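Local atomic coordinates of immunoglobulin-like protein (Pseudomonas aeruginosa, PDB entry 3N6Y), a protein that is of unknown function but adopts an immunoglobulin-like beta-sandwich fold and is made with a signal sequence, so it is probably exported from the cytoplasm. Residues Met103-Glu106 with His111-Val114; Tyr105-Pro110 with Gly116-Met121; Phe52-Gln57 with Leu128-Ser133. One frame throughout, in Å; residues are numbered along the deposited sequence. Where two conformers were deposited one is given.

Interaction 1: residues Met103-Glu106 with His111-Val114; sequences MAYE and HEVV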
loop_
_atom_site.group_PDB
_atom_site.type_symbol
_atom_site.label_atom_id
_atom_site.label_comp_id
_atom_site.label_asym_id
_atom_site.label_seq_id
_atom_site.Cartn_x
_atom_site.Cartn_y
_atom_site.Cartn_z
HETATM N N MSE A 103 2.676 -0.022 2.196
HETATM C CA MSE A 103 1.981 -0.113 0.906
HETATM C C MSE A 103 1.376 1.262 0.639
HETATM O O MSE A 103 0.389 1.654 1.264
HETATM C CB MSE A 103 0.887 -1.182 0.887
HETATM C CG MSE A 103 0.214 -1.221 -0.452
HETATM SE SE MSE A 103 -1.157 -2.621 -0.448
HETATM C CE MSE A 103 -1.788 -2.248 -2.269
ATOM N N ALA A 104 1.984 1.979 -0.295
ATOM C CA ALA A 104 1.571 3.344 -0.606
ATOM C C ALA A 104 1.460 3.601 -2.098
ATOM O O ALA A 104 2.121 2.905 -2.936
ATOM C CB ALA A 104 2.490 4.359 0.053
ATOM N N TYR A 105 0.704 4.642 -2.410
ATOM C CA TYR A 105 0.502 5.127 -3.752
ATOM C C TYR A 105 0.631 6.636 -3.729
ATOM O O TYR A 105 0.059 7.259 -2.828
ATOM C CB TYR A 105 -0.866 4.727 -4.300
ATOM C CG TYR A 105 -1.003 4.932 -5.792
ATOM C CD1 TYR A 105 -1.465 6.132 -6.300
ATOM C CD2 TYR A 105 -0.638 3.923 -6.697
ATOM C CE1 TYR A 105 -1.584 6.329 -7.687
ATOM C CE2 TYR A 105 -0.755 4.107 -8.109
ATOM C CZ TYR A 105 -1.248 5.316 -8.566
ATOM O OH TYR A 105 -1.383 5.531 -9.899
ATOM N N GLU A 106 1.376 7.184 -4.704
ATOM C CA GLU A 106 1.532 8.629 -4.834
ATOM C C GLU A 106 1.078 9.121 -6.218
ATOM O O GLU A 106 1.406 8.523 -7.259
ATOM C CB GLU A 106 2.977 9.078 -4.519
ATOM C CG GLU A 106 3.095 10.585 -4.281
ATOM C CD GLU A 106 4.429 11.043 -3.691
ATOM O OE1 GLU A 106 5.043 10.298 -2.891
ATOM O OE2 GLU A 106 4.858 12.188 -3.994
ATOM N N HIS A 111 -2.411 11.915 -14.807
ATOM C CA HIS A 111 -3.337 10.826 -15.127
ATOM C C HIS A 111 -3.558 9.877 -13.935
ATOM O O HIS A 111 -4.471 9.036 -13.965
ATOM C CB HIS A 111 -2.843 10.031 -16.347
ATOM C CG HIS A 111 -1.507 9.398 -16.155
ATOM N ND1 HIS A 111 -0.333 10.006 -16.553
ATOM C CD2 HIS A 111 -1.164 8.205 -15.621
ATOM C CE1 HIS A 111 0.681 9.201 -16.265
ATOM N NE2 HIS A 111 0.206 8.087 -15.720
ATOM N N GLU A 112 -2.678 9.937 -12.942
ATOM C CA GLU A 112 -2.819 9.096 -11.763
ATOM C C GLU A 112 -3.845 9.636 -10.751
ATOM O O GLU A 112 -4.363 8.883 -9.888
ATOM C CB GLU A 112 -1.454 8.887 -11.094
ATOM C CG GLU A 112 -0.477 8.161 -11.946
ATOM C CD GLU A 112 0.876 8.047 -11.328
ATOM O OE1 GLU A 112 1.285 8.960 -10.605
ATOM O OE2 GLU A 112 1.544 7.038 -11.611
ATOM N N VAL A 113 -4.192 10.941 -10.880
ATOM C CA VAL A 113 -5.158 11.578 -9.991
ATOM C C VAL A 113 -6.546 11.240 -10.478
ATOM O O VAL A 113 -7.109 11.967 -11.293
ATOM C CB VAL A 113 -4.965 13.132 -9.959
ATOM C CG1 VAL A 113 -5.998 13.801 -8.984
ATOM C CG2 VAL A 113 -3.490 13.523 -9.637
ATOM N N VAL A 114 -7.085 10.124 -9.977
ATOM C CA VAL A 114 -8.387 9.650 -10.402
ATOM C C VAL A 114 -9.314 9.555 -9.206
ATOM O O VAL A 114 -9.060 8.816 -8.230
ATOM C CB VAL A 114 -8.287 8.272 -11.082
ATOM C CG1 VAL A 114 -9.684 7.779 -11.527
ATOM C CG2 VAL A 114 -7.318 8.332 -12.250
HETATM O O HOH W 1 0.490 4.393 -11.554
#
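In the loop that joins strand 101-106 to strand 116-124, Glu-112 turns back toward the strand end and meets the phenol of Tyr-105 at its OH end. The contact runs along the aliphatic part of the glutamate: the phenolic OH of Tyr-105 lies 3.5 Å from CG of Glu-112, and CB of Glu-112 sits at the edge of the aromatic ring, near its plane. Carboxylate and ring planes are turned 56° against each other. Tyr-105 reaches this far because CG stands anti to the backbone N (chi1 -167°), which carries the ring along the strand toward the loop.

A water closes the polar side. It is 2.7 Å from OH of Tyr-105 and donates a hydrogen bond to OE2 of Glu-112 at 2.8 Å, so two oxygens too far apart to bond directly are joined through it. Glutamate suits the place because its extended chain (chi2 176°) brings one oxygen to this water and the other to two backbone N-H groups. The strand and the loop belong to an immunoglobulin-like sandwich, and the chain passes here from one sheet to the other through a loop that contains a short 3-10 segment ending at Glu-112, followed by an inverse gamma turn centred on Val-113.

OE1, the other carboxylate oxygen, faces back into the loop and accepts hydrogen bonds from the backbone N of Thr-108 and of Glu-109. The carbonyl O of Glu-106 lies 3.4 Å from OE1 of Glu-112, but both are acceptors and their proximity brings no bond; the two N-H groups may offset the unfavourable effect of this carbonyl on the carboxylate charge.

Interaction 2: residues Tyr105-Pro110 with Gly116-Met121; sequences YEFTEP and GEWRLM
NE1 of Trp-118 donates a hydrogen bond to the carbonyl O of Val-114, in the loop just before its own strand, and this helps set the rotation of the indole where it packs against Tyr-105 and Phe-107. With CG beside the backbone N (chi1 -68°), the indole is directed from strand 116-124 toward the end of strand 101-106, and its six-membered ring does all the touching. CZ3 of Trp-118 stands over the centre of one face of the Tyr-105 ring, 3.4 Å above its plane. The closest approach is between CH2 of Trp-118 and CE1 of Tyr-105, at 3.4 Å. These two rings meet obliquely, with planes 49° apart.

Phe-107 comes to the indole differently, in an offset edge-to-face pair that turns the phenyl edge toward the indole face. The centroids of the Phe-107 ring and the six-membered ring of Trp-118 are 5.7 Å apart, the planes are inclined at 63°, and CE1 of Phe-107 lies 3.7 Å from CZ2 of Trp-118. CD1 of Phe-107 also lies at the edge of the Tyr-105 ring, completing an aromatic cluster in which three large flat rings from two strands and the adjoining loop pack together.

Weakly positive C-H groups on the Phe-107 edge meet the electron-rich indole face, while the one polar hydrogen of the indole is already spent on a carbonyl, so the indole can be buried without stranding that donor.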
loop_
_atom_site.group_PDB
_atom_site.type_symbol
_atom_site.label_atom_id
_atom_site.label_comp_id
_atom_site.label_asym_id
_atom_site.label_seq_id
_atom_site.Cartn_x
_atom_site.Cartn_y
_atom_site.Cartn_z
ATOM N N TYR A 105 0.704 4.642 -2.410
ATOM C CA TYR A 105 0.502 5.127 -3.752
ATOM C C TYR A 105 0.631 6.636 -3.729
ATOM O O TYR A 105 0.059 7.259 -2.828
ATOM C CB TYR A 105 -0.866 4.727 -4.300
ATOM C CG TYR A 105 -1.003 4.932 -5.792
ATOM C CD1 TYR A 105 -1.465 6.132 -6.300
ATOM C CD2 TYR A 105 -0.638 3.923 -6.697
ATOM C CE1 TYR A 105 -1.584 6.329 -7.687
ATOM C CE2 TYR A 105 -0.755 4.107 -8.109
ATOM C CZ TYR A 105 -1.248 5.316 -8.566
ATOM O OH TYR A 105 -1.383 5.531 -9.899
ATOM N N GLU A 106 1.376 7.184 -4.704
ATOM C CA GLU A 106 1.532 8.629 -4.834
ATOM C C GLU A 106 1.078 9.121 -6.218
ATOM O O GLU A 106 1.406 8.523 -7.259
ATOM C CB GLU A 106 2.977 9.078 -4.519
ATOM C CG GLU A 106 3.095 10.585 -4.281
ATOM C CD GLU A 106 4.429 11.043 -3.691
ATOM O OE1 GLU A 106 5.043 10.298 -2.891
ATOM O OE2 GLU A 106 4.858 12.188 -3.994
ATOM N N PHE A 107 0.341 10.227 -6.223
ATOM C CA PHE A 107 -0.106 10.839 -7.461
ATOM C C PHE A 107 1.088 11.656 -7.994
ATOM O O PHE A 107 1.298 12.807 -7.593
ATOM C CB PHE A 107 -1.298 11.769 -7.233
ATOM C CG PHE A 107 -2.562 11.084 -6.716
ATOM C CD1 PHE A 107 -2.936 9.823 -7.165
ATOM C CD2 PHE A 107 -3.391 11.728 -5.826
ATOM C CE1 PHE A 107 -4.077 9.207 -6.689
ATOM C CE2 PHE A 107 -4.573 11.139 -5.350
ATOM C CZ PHE A 107 -4.916 9.854 -5.794
ATOM N N THR A 108 1.914 11.049 -8.838
ATOM C CA THR A 108 3.101 11.690 -9.352
ATOM C C THR A 108 2.886 12.400 -10.699
ATOM O O THR A 108 3.611 13.361 -11.020
ATOM C CB THR A 108 4.208 10.640 -9.455
ATOM O OG1 THR A 108 4.314 9.959 -8.193
ATOM C CG2 THR A 108 5.531 11.240 -9.816
ATOM N N GLU A 109 1.915 11.902 -11.473
ATOM C CA GLU A 109 1.610 12.420 -12.797
ATOM C C GLU A 109 0.113 12.679 -12.900
ATOM O O GLU A 109 -0.666 12.024 -12.231
ATOM C CB GLU A 109 2.015 11.410 -13.843
ATOM C CG GLU A 109 3.517 11.115 -13.867
ATOM C CD GLU A 109 3.876 10.186 -14.988
ATOM O OE1 GLU A 109 3.650 10.583 -16.147
ATOM O OE2 GLU A 109 4.339 9.054 -14.694
ATOM N N PRO A 110 -0.298 13.635 -13.749
ATOM C CA PRO A 110 -1.718 14.000 -13.714
ATOM C C PRO A 110 -2.729 12.863 -13.933
ATOM O O PRO A 110 -3.771 12.861 -13.274
ATOM C CB PRO A 110 -1.831 15.044 -14.822
ATOM C CG PRO A 110 -0.497 15.681 -14.864
ATOM C CD PRO A 110 0.499 14.581 -14.552
ATOM N N GLY A 116 -12.427 8.694 -6.862
ATOM C CA GLY A 116 -13.224 7.503 -6.587
ATOM C C GLY A 116 -12.576 6.631 -5.518
ATOM O O GLY A 116 -11.689 7.073 -4.777
ATOM N N GLU A 117 -12.994 5.376 -5.452
ATOM C CA GLU A 117 -12.501 4.452 -4.421
ATOM C C GLU A 117 -11.240 3.709 -4.889
ATOM O O GLU A 117 -11.231 3.093 -5.972
ATOM C CB GLU A 117 -13.592 3.440 -4.027
ATOM C CG GLU A 117 -13.063 2.309 -3.131
ATOM C CD GLU A 117 -14.139 1.569 -2.358
ATOM O OE1 GLU A 117 -15.333 1.968 -2.433
ATOM O OE2 GLU A 117 -13.796 0.601 -1.643
ATOM N N TRP A 118 -10.188 3.743 -4.055
ATOM C CA TRP A 118 -8.968 3.005 -4.224
ATOM C C TRP A 118 -8.897 2.063 -3.017
ATOM O O TRP A 118 -9.009 2.492 -1.840
ATOM C CB TRP A 118 -7.773 3.940 -4.172
ATOM C CG TRP A 118 -7.661 4.879 -5.320
ATOM C CD1 TRP A 118 -8.527 5.887 -5.673
ATOM C CD2 TRP A 118 -6.580 4.942 -6.214
ATOM N NE1 TRP A 118 -8.007 6.557 -6.763
ATOM C CE2 TRP A 118 -6.821 5.994 -7.115
ATOM C CE3 TRP A 118 -5.426 4.198 -6.348
ATOM C CZ2 TRP A 118 -5.942 6.302 -8.147
ATOM C CZ3 TRP A 118 -4.535 4.482 -7.388
ATOM C CH2 TRP A 118 -4.805 5.544 -8.258
ATOM N N ARG A 119 -8.801 0.787 -3.316
ATOM C CA ARG A 119 -8.742 -0.246 -2.307
ATOM C C ARG A 119 -7.346 -0.856 -2.381
ATOM O O ARG A 119 -6.967 -1.423 -3.402
ATOM C CB ARG A 119 -9.880 -1.276 -2.546
ATOM C CG ARG A 119 -9.829 -2.522 -1.642
ATOM C CD ARG A 119 -10.994 -3.487 -1.906
ATOM N NE ARG A 119 -11.240 -4.449 -0.835
ATOM C CZ ARG A 119 -12.163 -5.418 -0.887
ATOM N NH1 ARG A 119 -12.933 -5.582 -1.967
ATOM N NH2 ARG A 119 -12.350 -6.216 0.170
ATOM N N LEU A 120 -6.574 -0.730 -1.296
ATOM C CA LEU A 120 -5.194 -1.209 -1.196
ATOM C C LEU A 120 -5.183 -2.421 -0.290
ATOM O O LEU A 120 -5.712 -2.375 0.839
ATOM C CB LEU A 120 -4.316 -0.106 -0.582
ATOM C CG LEU A 120 -3.741 0.915 -1.596
ATOM C CD1 LEU A 120 -4.816 1.570 -2.466
ATOM C CD2 LEU A 120 -2.981 1.989 -0.860
HETATM N N MSE A 121 -4.693 -3.518 -0.807
HETATM C CA MSE A 121 -4.749 -4.820 -0.150
HETATM C C MSE A 121 -3.383 -5.443 -0.174
HETATM O O MSE A 121 -2.778 -5.572 -1.242
HETATM C CB MSE A 121 -5.786 -5.722 -0.868
HETATM C CG MSE A 121 -7.151 -5.093 -0.969
HETATM SE SE MSE A 121 -8.337 -6.240 -2.036
HETATM C CE MSE A 121 -9.024 -7.331 -0.540
#

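Interaction 3: residues Phe52-Gln57 with Leu128-Ser133; sequences FGMRYQ and LLAEKS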
loop_
_atom_site.group_PDB
_atom_site.type_symbol
_atom_site.label_atom_id
_atom_site.label_comp_id
_atom_site.label_asym_id
_atom_site.label_seq_id
_atom_site.Cartn_x
_atom_site.Cartn_y
_atom_site.Cartn_z
ATOM N N PHE A 52 -0.624 8.218 -0.218
ATOM C CA PHE A 52 -1.484 7.610 0.756
ATOM C C PHE A 52 -1.321 6.091 0.802
ATOM O O PHE A 52 -0.781 5.489 -0.126
ATOM C CB PHE A 52 -2.975 7.932 0.505
ATOM C CG PHE A 52 -3.503 7.386 -0.815
ATOM C CD1 PHE A 52 -3.249 8.024 -2.023
ATOM C CD2 PHE A 52 -4.216 6.187 -0.844
ATOM C CE1 PHE A 52 -3.706 7.507 -3.206
ATOM C CE2 PHE A 52 -4.705 5.674 -2.038
ATOM C CZ PHE A 52 -4.437 6.326 -3.221
ATOM N N GLY A 53 -1.758 5.499 1.888
ATOM C CA GLY A 53 -1.718 4.064 2.040
ATOM C C GLY A 53 -1.623 3.631 3.479
ATOM O O GLY A 53 -2.218 4.268 4.364
HETATM N N MSE A 54 -0.907 2.543 3.696
HETATM C CA MSE A 54 -0.785 1.822 4.949
HETATM C C MSE A 54 0.692 1.632 5.366
HETATM O O MSE A 54 1.574 1.448 4.493
HETATM C CB MSE A 54 -1.492 0.444 4.823
HETATM C CG MSE A 54 -3.018 0.514 4.846
HETATM SE SE MSE A 54 -3.721 -1.288 4.721
HETATM C CE MSE A 54 -3.088 -1.721 2.968
ATOM N N ARG A 55 0.937 1.595 6.684
ATOM C CA ARG A 55 2.218 1.228 7.251
ATOM C C ARG A 55 1.876 0.268 8.388
ATOM O O ARG A 55 0.941 0.491 9.166
ATOM C CB ARG A 55 3.019 2.430 7.737
ATOM C CG ARG A 55 4.390 2.042 8.273
ATOM C CD ARG A 55 5.305 3.241 8.381
ATOM N NE ARG A 55 4.727 4.212 9.320
ATOM C CZ ARG A 55 4.938 5.522 9.265
ATOM N NH1 ARG A 55 5.716 6.057 8.340
ATOM N NH2 ARG A 55 4.339 6.311 10.137
ATOM N N TYR A 56 2.612 -0.816 8.476
ATOM C CA TYR A 56 2.284 -1.922 9.371
ATOM C C TYR A 56 3.563 -2.659 9.790
ATOM O O TYR A 56 4.647 -2.474 9.196
ATOM C CB TYR A 56 1.274 -2.900 8.714
ATOM C CG TYR A 56 1.489 -3.110 7.233
ATOM C CD1 TYR A 56 0.892 -2.276 6.306
ATOM C CD2 TYR A 56 2.332 -4.116 6.758
ATOM C CE1 TYR A 56 1.104 -2.437 4.968
ATOM C CE2 TYR A 56 2.529 -4.292 5.427
ATOM C CZ TYR A 56 1.929 -3.428 4.525
ATOM O OH TYR A 56 2.130 -3.542 3.178
ATOM N N GLN A 57 3.437 -3.483 10.813
ATOM C CA GLN A 57 4.531 -4.327 11.301
ATOM C C GLN A 57 4.137 -5.789 11.132
ATOM O O GLN A 57 2.962 -6.164 11.383
ATOM C CB GLN A 57 4.828 -4.046 12.770
ATOM C CG GLN A 57 5.153 -2.608 13.085
ATOM C CD GLN A 57 5.214 -2.373 14.579
ATOM O OE1 GLN A 57 6.128 -2.838 15.234
ATOM N NE2 GLN A 57 4.197 -1.705 15.126
ATOM N N LEU A 128 -4.955 -12.470 2.937
ATOM C CA LEU A 128 -4.967 -11.032 3.141
ATOM C C LEU A 128 -4.427 -10.686 4.513
ATOM O O LEU A 128 -4.953 -11.177 5.524
ATOM C CB LEU A 128 -6.416 -10.549 3.074
ATOM C CG LEU A 128 -6.616 -9.043 3.200
ATOM C CD1 LEU A 128 -5.909 -8.284 2.088
ATOM C CD2 LEU A 128 -8.134 -8.782 3.243
ATOM N N LEU A 129 -3.397 -9.842 4.566
ATOM C CA LEU A 129 -2.829 -9.395 5.825
ATOM C C LEU A 129 -3.507 -8.078 6.305
ATOM O O LEU A 129 -3.778 -7.890 7.512
ATOM C CB LEU A 129 -1.333 -9.186 5.645
ATOM C CG LEU A 129 -0.578 -10.499 5.478
ATOM C CD1 LEU A 129 0.856 -10.259 5.072
ATOM C CD2 LEU A 129 -0.660 -11.332 6.812
ATOM N N ALA A 130 -3.727 -7.152 5.374
ATOM C CA ALA A 130 -4.279 -5.836 5.699
ATOM C C ALA A 130 -4.947 -5.205 4.490
ATOM O O ALA A 130 -4.512 -5.450 3.366
ATOM C CB ALA A 130 -3.199 -4.923 6.256
ATOM N N GLU A 131 -5.949 -4.382 4.740
ATOM C CA GLU A 131 -6.598 -3.646 3.640
ATOM C C GLU A 131 -7.163 -2.342 4.113
ATOM O O GLU A 131 -7.573 -2.232 5.291
ATOM C CB GLU A 131 -7.701 -4.494 2.973
ATOM C CG GLU A 131 -9.019 -4.591 3.692
ATOM C CD GLU A 131 -10.052 -5.288 2.818
ATOM O OE1 GLU A 131 -10.206 -4.860 1.642
ATOM O OE2 GLU A 131 -10.710 -6.219 3.312
ATOM N N LYS A 132 -7.228 -1.375 3.199
ATOM C CA LYS A 132 -7.928 -0.146 3.433
ATOM C C LYS A 132 -8.464 0.422 2.142
ATOM O O LYS A 132 -7.761 0.371 1.099
ATOM C CB LYS A 132 -7.018 0.909 4.085
ATOM C CG LYS A 132 -7.771 1.833 5.032
ATOM C CD LYS A 132 -8.150 1.121 6.367
ATOM C CE LYS A 132 -8.975 1.969 7.222
ATOM N NZ LYS A 132 -9.569 1.274 8.398
ATOM N N SER A 133 -9.691 0.972 2.268
ATOM C CA SER A 133 -10.395 1.647 1.158
ATOM C C SER A 133 -10.287 3.148 1.355
ATOM O O SER A 133 -10.685 3.646 2.430
ATOM C CB SER A 133 -11.860 1.203 1.078
ATOM O OG SER A 133 -11.904 -0.142 0.629
#
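Between the two facing sheets of the sandwich, Met-54 of strand 51-59 projects onto the backbone of Ala-130 to Lys-132 and the CB atoms of Ala-130 and Lys-132. The strand segments 52-56 and 128-133 run nearly antiparallel (154°) with axes 7.7 Å apart. Met-54, present as selenomethionine, carries the contact through its selenium. SE of Met-54 rests 3.7 Å from the carbonyl C of Glu-131 and 3.8 Å from the backbone N of Lys-132, so it lies over a peptide link, flanked by CB of Ala-130 and CB of Lys-132, each 4.0 Å from SE. A flexible, unbranched, apolar residue suits this interior place, since it can mould itself over a peptide group as well as methyl and methylene neighbours. The chain runs straight through chi2 toward the opposite sheet and then bends at chi3 (-65°), which turns CE of Met-54 across the strand, 4.0 Å from O of Ala-130, and toward strand 116-124, where it comes near O of Leu-120.

Strand 127-136 is irregular here: Leu-129 and Ala-130 both face Val-122 in a classic beta bulge. The small methyl of Ala-130 lets the selenoether chain of Met-54 come close to the backbone. Lys-132 offers only its aliphatic base to Met-54; bending at chi2 (74°) leads its amino end away, and it takes part in a cation-pi contact with Tyr-14. Glu-131 points its CB away from Met-54, toward the outer side of its sheet, where OE1 pairs with Arg-119.

Of the strands in these contacts, 51-59 comes first from the N terminus; interaction 3 closes the long loop from 52-57 to 128-133 and spans the two sheets of the sandwich. Interactions 1 and 2 both fall within that loop and start from the same strand, 101-106, which pairs with strand 51-59; they share Tyr-105 and Glu-106. Interaction 1 closes the shorter turn and holds the connecting loop to the strand end. Interaction 2 reaches a little further, to strand 116-124, and bridges the sheets there. Strands 116-124 and 127-136 then follow each other as neighbours in one sheet, and interaction 3 joins that sheet to the other nearer the middle.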